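Local structure of putative L-alanine-DL-glutamate epimerase (Burkholderia xenovorans, 3GO2) at residues V291-N296 with T326-N331; Q300-A305 with A334-L339; N314-N319 with L339-T344. The protein is a magnesium-binding member of the mandelate racemase/muconate lactonizing enzyme family and probably acts as a racemase or epimerase. All coordinates share one frame; numbering follows the deposited sequence.

How the contacts relate
All three contacts lie in the C-terminal barrel domain of the chain, their centres 9 to 10 Å apart, and they tie the last strand-helix units of the barrel together. Along the chain the first segments come in the order 291-296, 300-305 and 314-319, and their partners follow in the same order, so every contact crosses the others. Contacts 1 and 2 both use helix 323-335; contacts 2 and 3 share Leu339. Contact 3 joins strand 314-317, which precedes this helix, to the chain around strand 342-344, which follows it. A backbone bond from Val291 to Ala316 links contact 1 to contact 3. Contacts 1 and 2 are helix packing, whereas contact 3 adjoins the magnesium site.

Contact 1: V291-N296 with T326-N331; sequences VDTIWN and TMINAN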
loop_
_atom_site.group_PDB
_atom_site.type_symbol
_atom_site.label_atom_id
_atom_site.label_comp_id
_atom_site.label_asym_id
_atom_site.label_seq_id
_atom_site.Cartn_x
_atom_site.Cartn_y
_atom_site.Cartn_z
ATOM N N VAL A 291 3.286 -21.034 -18.932
ATOM C CA VAL A 291 1.852 -21.315 -19.030
ATOM C C VAL A 291 1.679 -22.758 -19.466
ATOM O O VAL A 291 2.234 -23.161 -20.480
ATOM C CB VAL A 291 1.166 -20.395 -20.034
ATOM C CG1 VAL A 291 -0.325 -20.714 -20.128
ATOM C CG2 VAL A 291 1.372 -18.891 -19.658
ATOM N N ASP A 292 0.955 -23.540 -18.686
ATOM C CA ASP A 292 0.680 -24.931 -19.091
ATOM C C ASP A 292 -0.651 -24.931 -19.850
ATOM O O ASP A 292 -1.724 -24.847 -19.260
ATOM C CB ASP A 292 0.691 -25.887 -17.912
ATOM C CG ASP A 292 0.722 -27.337 -18.359
ATOM O OD1 ASP A 292 1.507 -28.152 -17.816
ATOM O OD2 ASP A 292 0.006 -27.625 -19.334
ATOM N N THR A 293 -0.547 -24.957 -21.176
ATOM C CA THR A 293 -1.701 -24.908 -22.046
ATOM C C THR A 293 -2.386 -26.264 -22.133
ATOM O O THR A 293 -3.552 -26.349 -22.512
ATOM C CB THR A 293 -1.373 -24.403 -23.476
ATOM O OG1 THR A 293 -0.851 -25.468 -24.272
ATOM C CG2 THR A 293 -0.414 -23.209 -23.454
ATOM N N ILE A 294 -1.652 -27.325 -21.819
ATOM C CA ILE A 294 -2.214 -28.671 -21.752
ATOM C C ILE A 294 -3.209 -28.754 -20.570
ATOM O O ILE A 294 -4.317 -29.291 -20.687
ATOM C CB ILE A 294 -1.068 -29.704 -21.584
ATOM C CG1 ILE A 294 -0.050 -29.605 -22.722
ATOM C CG2 ILE A 294 -1.628 -31.114 -21.437
ATOM C CD1 ILE A 294 -0.649 -29.548 -24.137
ATOM N N TRP A 295 -2.807 -28.197 -19.438
ATOM C CA TRP A 295 -3.655 -28.071 -18.271
ATOM C C TRP A 295 -4.806 -27.051 -18.464
ATOM O O TRP A 295 -5.958 -27.319 -18.117
ATOM C CB TRP A 295 -2.789 -27.595 -17.104
ATOM C CG TRP A 295 -1.998 -28.669 -16.446
ATOM C CD1 TRP A 295 -1.632 -29.874 -16.973
ATOM C CD2 TRP A 295 -1.498 -28.646 -15.108
ATOM N NE1 TRP A 295 -0.934 -30.608 -16.036
ATOM C CE2 TRP A 295 -0.843 -29.869 -14.884
ATOM C CE3 TRP A 295 -1.542 -27.698 -14.078
ATOM C CZ2 TRP A 295 -0.245 -30.182 -13.656
ATOM C CZ3 TRP A 295 -0.966 -28.022 -12.860
ATOM C CH2 TRP A 295 -0.318 -29.241 -12.670
ATOM N N ASN A 296 -4.470 -25.853 -18.951
ATOM C CA ASN A 296 -5.453 -24.744 -19.000
ATOM C C ASN A 296 -6.452 -24.818 -20.143
ATOM O O ASN A 296 -7.559 -24.281 -20.059
ATOM C CB ASN A 296 -4.723 -23.397 -19.050
ATOM C CG ASN A 296 -4.365 -22.882 -17.681
ATOM O OD1 ASN A 296 -5.182 -22.225 -17.032
ATOM N ND2 ASN A 296 -3.130 -23.120 -17.263
ATOM N N THR A 326 3.310 -31.465 -27.816
ATOM C CA THR A 326 4.238 -30.564 -28.498
ATOM C C THR A 326 3.534 -29.807 -29.604
ATOM O O THR A 326 3.739 -28.581 -29.766
ATOM C CB THR A 326 5.461 -31.330 -29.065
ATOM O OG1 THR A 326 6.203 -31.892 -27.983
ATOM C CG2 THR A 326 6.381 -30.391 -29.852
ATOM N N MET A 327 2.682 -30.506 -30.361
ATOM C CA MET A 327 1.972 -29.850 -31.467
ATOM C C MET A 327 0.900 -28.879 -30.927
ATOM O O MET A 327 0.693 -27.817 -31.486
ATOM C CB MET A 327 1.407 -30.881 -32.435
ATOM C CG MET A 327 2.460 -31.717 -33.101
ATOM S SD MET A 327 3.749 -30.784 -34.019
ATOM C CE MET A 327 3.981 -31.925 -35.445
ATOM N N ILE A 328 0.273 -29.211 -29.810
ATOM C CA ILE A 328 -0.678 -28.280 -29.185
ATOM C C ILE A 328 0.036 -26.971 -28.850
ATOM O O ILE A 328 -0.402 -25.865 -29.222
ATOM C CB ILE A 328 -1.313 -28.926 -27.928
ATOM C CG1 ILE A 328 -2.255 -30.037 -28.358
ATOM C CG2 ILE A 328 -2.131 -27.920 -27.085
ATOM C CD1 ILE A 328 -2.737 -30.920 -27.203
ATOM N N ASN A 329 1.158 -27.125 -28.160
ATOM C CA ASN A 329 1.975 -25.993 -27.739
ATOM C C ASN A 329 2.576 -25.234 -28.915
ATOM O O ASN A 329 2.721 -24.005 -28.858
ATOM C CB ASN A 329 3.038 -26.472 -26.764
ATOM C CG ASN A 329 2.490 -26.690 -25.376
ATOM O OD1 ASN A 329 1.851 -25.795 -24.809
ATOM N ND2 ASN A 329 2.699 -27.880 -24.825
ATOM N N ALA A 330 2.925 -25.939 -29.997
ATOM C CA ALA A 330 3.431 -25.262 -31.198
ATOM C C ALA A 330 2.416 -24.279 -31.761
ATOM O O ALA A 330 2.778 -23.196 -32.237
ATOM C CB ALA A 330 3.817 -26.265 -32.267
ATOM N N ASN A 331 1.137 -24.642 -31.728
ATOM C CA ASN A 331 0.121 -23.759 -32.243
ATOM C C ASN A 331 -0.097 -22.516 -31.365
ATOM O O ASN A 331 -0.283 -21.417 -31.871
ATOM C CB ASN A 331 -1.194 -24.514 -32.487
ATOM C CG ASN A 331 -1.147 -25.345 -33.756
ATOM O OD1 ASN A 331 -1.522 -24.861 -34.826
ATOM N ND2 ASN A 331 -0.672 -26.589 -33.661
HETATM O O HOH W 1 1.719 -26.050 -22.224
#
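Thr293 and Asn329 meet in a buried helix-to-helix contact of the C-terminal barrel, a polar bridge with a small apolar patch beside it. The short helix 293-296, which follows strand 288-291, here faces one turn of helix 323-335, and the bridge shows how a few side chains can join two helices. The Thr293 hydroxyl gives its hydrogen to Asn329, OG1 to OD1 at 2.8 Å, from above the carbonyl plane and not along a lone pair. With chi1 at 82°, OG1 sits between the backbone N and the carbonyl carbon, and the hydroxyl is carried across to the neighbouring helix. A water makes a second link: it accepts from Thr293 N at 2.7 Å and lies 2.6 Å from Asn329 OD1, to which it can donate. The amide oxygen thus takes the hydroxyl's hydrogen and can take one from the water as well, while ND2 of Asn329 donates to Asn319 OD1; this fixes which way round the amide lies.

The apolar part rests on Ile294, whose bent chain lays CD1 against Ile328 CG2 at 3.7 Å. The same methyl group also touches the amide, 3.8 Å from Asn329 ND2, where the two side chains run at about a right angle.

The start of helix 293-296 is secured from within. Asp292 is its N-cap, with OD2 accepting from Trp295 N at 2.9 Å from above the carboxylate plane. The backbone O of Asp292 is gripped twice by Asn296, N and ND2 arriving from opposite faces.

Val298 of helix 298-310 touches both Thr293 and Ile328, while Asn93 of helix 82-103 donates to Thr293 O and packs on Ile328. Met342 of strand 342-344 lies against Asn329, so two further helices and a barrel strand border the pair.

Contact 2: Q300-A305 with A334-L339; sequences QSMKIA and AAVPNL
Met302 and Ala305 of helix 298-310 pack on Val336, just beyond the end of helix 323-335, as an example of apolar side chains joining a helix to the loop that follows another helix. Val336 does most of the touching through one branch. Its CG2 lies 3.8 Å from Met302 SD, and the two side chains slide past each other in opposite directions. Bends at chi2 and chi3 (-53° and -67°) fold the methionine chain back, bringing CE alongside the same CG2 and within 4.0 Å of Ala335 CB. Ala305, one helical turn on, meets both valine branches at once: its CB is 4.0 Å from Val336 CG2 and 4.1 Å from Val336 CG1. The short alanine side chain suits this close approach, the CA atoms of Ala305 and Val336 being 7.0 Å apart.

One polar bond accompanies the packing. Asn338 ND2 donates to Ala305 O at 3.0 Å, moderately bent at 153°, and meets the carbonyl a little out of its plane. The same amide nitrogen also donates to Ile313 O, so two backbone carbonyls hold the amide in its orientation. Asn338 itself is the centre of an inverse gamma turn, closed by a weak bond from Leu339 N to Pro337 O; this tight turn, together with the side chain's own first torsion, probably places the amide toward the helix.

Farther out, Arg116 donates to Val336 O and Pro337 O. On the far flank of helix 298-310, Lys303 NZ bonds to Gln300 OE1 at 2.9 Å and forms a salt bridge with Glu66.

Phe332 of helix 323-335 packs on Met302, and Val315 of strand 314-317 on both Val336 and Asn338. The loop between helix 323-335 and strand 342-344 is thus wedged between helix 298-310 and strand 314-317.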
loop_
_atom_site.group_PDB
_atom_site.type_symbol
_atom_site.label_atom_id
_atom_site.label_comp_id
_atom_site.label_asym_id
_atom_site.label_seq_id
_atom_site.Cartn_x
_atom_site.Cartn_y
_atom_site.Cartn_z
ATOM N N GLN A 300 -8.001 -20.686 -23.136
ATOM C CA GLN A 300 -7.790 -20.012 -21.869
ATOM C C GLN A 300 -6.352 -19.480 -21.771
ATOM O O GLN A 300 -6.136 -18.397 -21.225
ATOM C CB GLN A 300 -8.092 -20.958 -20.695
ATOM C CG GLN A 300 -9.489 -21.581 -20.687
ATOM C CD GLN A 300 -10.596 -20.599 -21.002
ATOM O OE1 GLN A 300 -10.674 -19.534 -20.389
ATOM N NE2 GLN A 300 -11.417 -20.918 -22.004
ATOM N N SER A 301 -5.394 -20.214 -22.333
ATOM C CA SER A 301 -3.996 -19.812 -22.296
ATOM C C SER A 301 -3.750 -18.553 -23.110
ATOM O O SER A 301 -2.860 -17.779 -22.764
ATOM C CB SER A 301 -3.088 -20.948 -22.779
ATOM O OG SER A 301 -3.282 -22.062 -21.943
ATOM N N MET A 302 -4.516 -18.340 -24.189
ATOM C CA MET A 302 -4.403 -17.085 -24.942
ATOM C C MET A 302 -4.789 -15.874 -24.061
ATOM O O MET A 302 -4.154 -14.801 -24.115
ATOM C CB MET A 302 -5.255 -17.123 -26.234
ATOM C CG MET A 302 -4.828 -18.171 -27.253
ATOM S SD MET A 302 -3.088 -18.214 -27.789
ATOM C CE MET A 302 -3.083 -16.620 -28.668
ATOM N N LYS A 303 -5.810 -16.055 -23.215
ATOM C CA LYS A 303 -6.226 -15.034 -22.277
ATOM C C LYS A 303 -5.082 -14.675 -21.295
ATOM O O LYS A 303 -4.765 -13.489 -21.070
ATOM C CB LYS A 303 -7.469 -15.498 -21.497
ATOM C CG LYS A 303 -8.712 -15.785 -22.342
ATOM C CD LYS A 303 -9.848 -16.315 -21.471
ATOM C CE LYS A 303 -11.042 -16.705 -22.314
ATOM N NZ LYS A 303 -12.133 -17.324 -21.443
ATOM N N ILE A 304 -4.461 -15.709 -20.730
ATOM C CA ILE A 304 -3.338 -15.556 -19.823
ATOM C C ILE A 304 -2.162 -14.865 -20.540
ATOM O O ILE A 304 -1.527 -13.955 -19.997
ATOM C CB ILE A 304 -2.891 -16.901 -19.262
ATOM C CG1 ILE A 304 -4.012 -17.569 -18.480
ATOM C CG2 ILE A 304 -1.641 -16.742 -18.407
ATOM C CD1 ILE A 304 -3.721 -19.077 -18.244
ATOM N N ALA A 305 -1.881 -15.277 -21.771
ATOM C CA ALA A 305 -0.821 -14.626 -22.533
ATOM C C ALA A 305 -1.065 -13.126 -22.742
ATOM O O ALA A 305 -0.146 -12.308 -22.619
ATOM C CB ALA A 305 -0.630 -15.325 -23.880
ATOM N N ALA A 334 2.909 -20.294 -31.976
ATOM C CA ALA A 334 2.820 -19.603 -33.243
ATOM C C ALA A 334 2.078 -18.269 -33.205
ATOM O O ALA A 334 2.399 -17.342 -33.965
ATOM C CB ALA A 334 2.191 -20.532 -34.282
ATOM N N ALA A 335 1.075 -18.160 -32.321
ATOM C CA ALA A 335 0.143 -17.061 -32.304
ATOM C C ALA A 335 0.436 -15.994 -31.228
ATOM O O ALA A 335 -0.073 -14.862 -31.299
ATOM C CB ALA A 335 -1.285 -17.621 -32.112
ATOM N N VAL A 336 1.220 -16.358 -30.216
ATOM C CA VAL A 336 1.473 -15.442 -29.089
ATOM C C VAL A 336 2.632 -14.485 -29.381
ATOM O O VAL A 336 3.745 -14.948 -29.601
ATOM C CB VAL A 336 1.767 -16.231 -27.814
ATOM C CG1 VAL A 336 2.259 -15.303 -26.730
ATOM C CG2 VAL A 336 0.481 -16.977 -27.373
ATOM N N PRO A 337 2.397 -13.143 -29.393
ATOM C CA PRO A 337 3.538 -12.265 -29.672
ATOM C C PRO A 337 4.599 -12.326 -28.590
ATOM O O PRO A 337 5.797 -12.393 -28.900
ATOM C CB PRO A 337 2.925 -10.854 -29.695
ATOM C CG PRO A 337 1.665 -10.978 -28.926
ATOM C CD PRO A 337 1.159 -12.370 -29.214
ATOM N N ASN A 338 4.167 -12.314 -27.338
ATOM C CA ASN A 338 5.068 -12.206 -26.193
ATOM C C ASN A 338 5.600 -13.584 -25.758
ATOM O O ASN A 338 5.374 -14.027 -24.644
ATOM C CB ASN A 338 4.394 -11.439 -25.031
ATOM C CG ASN A 338 3.030 -12.029 -24.616
ATOM O OD1 ASN A 338 2.195 -12.330 -25.472
ATOM N ND2 ASN A 338 2.799 -12.151 -23.309
ATOM N N LEU A 339 6.296 -14.261 -26.681
ATOM C CA LEU A 339 6.787 -15.621 -26.479
ATOM C C LEU A 339 8.264 -15.614 -26.100
ATOM O O LEU A 339 9.121 -15.183 -26.893
ATOM C CB LEU A 339 6.587 -16.468 -27.741
ATOM C CG LEU A 339 7.119 -17.901 -27.702
ATOM C CD1 LEU A 339 6.249 -18.816 -26.827
ATOM C CD2 LEU A 339 7.226 -18.466 -29.134
#

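Contact 3: N314-N319 with L339-T344; sequences NVAPHN and LRIMET
Glu343 and Asn319 exchange backbone and side-chain bonds just past the end of strand 314-317, where the chain runs beside strand 342-344 in nearly the same direction. The backbone N of Asn319 donates to Glu343 OE1 at 2.8 Å, an almost straight bond (170°) that meets the carboxylate from above its plane. In return Glu343 O accepts from Asn319 ND2 at 3.0 Å, lying in the plane of that amide; with CG anti to the backbone N (chi1 -176°), the asparagine amide runs alongside Thr344. The same ND2 also donates to Thr326 OG1.

At the other end, Val315 and Leu339 form a single beta bridge, with Arg340 N donating to Val315 O at 2.8 Å. Between the two ends the pairing is interrupted: Pro317 has no N-H to give, and Ile341 O, buried and without a hydrogen-bond partner, is approached by carbon, as in the CA-H...O contact of 3.4 Å from Ala316 CA. Asn319 O is likewise buried and unpartnered. Apolar contacts fill in here, Pro317 CD resting 3.8 Å from Leu339 CD1 and Pro317 CG close to Met342 CG.

His318 presents its ring edge to the carboxylate, CD2 lying 3.1 Å from Glu343 OE1, with the two planes 19° apart. Its ND1 is paired with Asp292, while Glu343 OE2 is held by Ser124 and has a long, weak ion pair with Lys163. In a neighbouring subunit, Glu227 forms a salt bridge with Arg340, and Asn190 bonds to Asn314 ND2.

His318 also lies against Glu269, a magnesium ligand, and Lys163 belongs to the 2-oxoglutarate site. A histidine paired with an aspartate just after strand 288-291 is consistent with the His-Asp dyad of mandelate racemase, so these bonds probably orient His318 and Glu343 beside the metal site.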
loop_
_atom_site.group_PDB
_atom_site.type_symbol
_atom_site.label_atom_id
_atom_site.label_comp_id
_atom_site.label_asym_id
_atom_site.label_seq_id
_atom_site.Cartn_x
_atom_site.Cartn_y
_atom_site.Cartn_z
ATOM N N ASN A 314 6.899 -11.954 -20.958
ATOM C CA ASN A 314 6.826 -12.964 -21.991
ATOM C C ASN A 314 6.547 -14.322 -21.360
ATOM O O ASN A 314 6.865 -14.569 -20.176
ATOM C CB ASN A 314 8.134 -12.992 -22.802
ATOM C CG ASN A 314 8.257 -11.802 -23.729
ATOM O OD1 ASN A 314 7.322 -11.024 -23.863
ATOM N ND2 ASN A 314 9.429 -11.641 -24.359
ATOM N N VAL A 315 5.945 -15.202 -22.160
ATOM C CA VAL A 315 5.459 -16.499 -21.659
ATOM C C VAL A 315 6.150 -17.647 -22.356
ATOM O O VAL A 315 6.658 -17.492 -23.480
ATOM C CB VAL A 315 3.928 -16.633 -21.832
ATOM C CG1 VAL A 315 3.213 -15.512 -21.122
ATOM C CG2 VAL A 315 3.540 -16.636 -23.321
ATOM N N ALA A 316 6.197 -18.794 -21.695
ATOM C CA ALA A 316 6.772 -19.999 -22.294
ATOM C C ALA A 316 5.838 -21.167 -22.006
ATOM O O ALA A 316 5.430 -21.355 -20.874
ATOM C CB ALA A 316 8.155 -20.297 -21.716
ATOM N N PRO A 317 5.524 -21.977 -23.026
ATOM C CA PRO A 317 4.719 -23.171 -22.722
ATOM C C PRO A 317 5.440 -24.216 -21.900
ATOM O O PRO A 317 6.671 -24.372 -22.006
ATOM C CB PRO A 317 4.419 -23.770 -24.104
ATOM C CG PRO A 317 4.920 -22.853 -25.065
ATOM C CD PRO A 317 5.724 -21.789 -24.468
ATOM N N HIS A 318 4.664 -24.909 -21.061
ATOM C CA HIS A 318 5.114 -26.083 -20.341
ATOM C C HIS A 318 4.848 -27.283 -21.254
ATOM O O HIS A 318 3.703 -27.576 -21.624
ATOM C CB HIS A 318 4.333 -26.197 -19.049
ATOM C CG HIS A 318 4.850 -27.227 -18.114
ATOM N ND1 HIS A 318 4.059 -27.783 -17.135
ATOM C CD2 HIS A 318 6.089 -27.757 -17.949
ATOM C CE1 HIS A 318 4.786 -28.606 -16.407
ATOM N NE2 HIS A 318 6.015 -28.626 -16.887
ATOM N N ASN A 319 5.908 -27.978 -21.639
ATOM C CA ASN A 319 5.776 -29.008 -22.655
ATOM C C ASN A 319 6.778 -30.110 -22.423
ATOM O O ASN A 319 7.938 -29.961 -22.785
ATOM C CB ASN A 319 5.999 -28.382 -24.031
ATOM C CG ASN A 319 5.780 -29.361 -25.152
ATOM O OD1 ASN A 319 4.743 -30.003 -25.213
ATOM N ND2 ASN A 319 6.765 -29.497 -26.031
ATOM N N LEU A 339 6.296 -14.261 -26.681
ATOM C CA LEU A 339 6.787 -15.621 -26.479
ATOM C C LEU A 339 8.264 -15.614 -26.100
ATOM O O LEU A 339 9.121 -15.183 -26.893
ATOM C CB LEU A 339 6.587 -16.468 -27.741
ATOM C CG LEU A 339 7.119 -17.901 -27.702
ATOM C CD1 LEU A 339 6.249 -18.816 -26.827
ATOM C CD2 LEU A 339 7.226 -18.466 -29.134
ATOM N N ARG A 340 8.579 -16.112 -24.908
ATOM C CA ARG A 340 9.970 -16.156 -24.461
ATOM C C ARG A 340 10.803 -17.191 -25.212
ATOM O O ARG A 340 11.916 -16.890 -25.707
ATOM C CB ARG A 340 10.072 -16.477 -22.944
ATOM C CG ARG A 340 11.529 -16.467 -22.442
ATOM C CD ARG A 340 12.098 -15.078 -22.556
ATOM N NE ARG A 340 13.517 -14.962 -22.269
ATOM C CZ ARG A 340 14.493 -15.068 -23.173
ATOM N NH1 ARG A 340 14.233 -15.391 -24.436
ATOM N NH2 ARG A 340 15.746 -14.886 -22.802
ATOM N N ILE A 341 10.267 -18.408 -25.243
ATOM C CA ILE A 341 10.929 -19.628 -25.737
ATOM C C ILE A 341 9.923 -20.764 -25.540
ATOM O O ILE A 341 8.944 -20.578 -24.819
ATOM C CB ILE A 341 12.223 -19.922 -24.953
ATOM C CG1 ILE A 341 13.077 -20.970 -25.652
ATOM C CG2 ILE A 341 11.934 -20.376 -23.520
ATOM C CD1 ILE A 341 14.537 -20.950 -25.159
ATOM N N MET A 342 10.142 -21.926 -26.172
ATOM C CA MET A 342 9.275 -23.104 -25.974
ATOM C C MET A 342 10.070 -24.308 -25.460
ATOM O O MET A 342 11.108 -24.677 -25.997
ATOM C CB MET A 342 8.495 -23.500 -27.248
ATOM C CG MET A 342 7.642 -24.800 -27.110
ATOM S SD MET A 342 6.467 -24.951 -28.498
ATOM C CE MET A 342 6.319 -26.778 -28.469
ATOM N N GLU A 343 9.575 -24.900 -24.388
ATOM C CA GLU A 343 10.121 -26.139 -23.861
ATOM C C GLU A 343 9.848 -27.316 -24.776
ATOM O O GLU A 343 8.774 -27.438 -25.306
ATOM C CB GLU A 343 9.440 -26.442 -22.511
ATOM C CG GLU A 343 10.017 -27.667 -21.801
ATOM C CD GLU A 343 9.378 -27.932 -20.456
ATOM O OE1 GLU A 343 8.247 -27.442 -20.218
ATOM O OE2 GLU A 343 10.020 -28.633 -19.641
ATOM N N THR A 344 10.801 -28.230 -24.903
ATOM C CA THR A 344 10.478 -29.532 -25.494
ATOM C C THR A 344 11.475 -30.563 -24.978
ATOM O O THR A 344 12.601 -30.210 -24.646
ATOM C CB THR A 344 10.470 -29.471 -27.046
ATOM O OG1 THR A 344 9.757 -30.585 -27.563
ATOM C CG2 THR A 344 11.890 -29.452 -27.614
#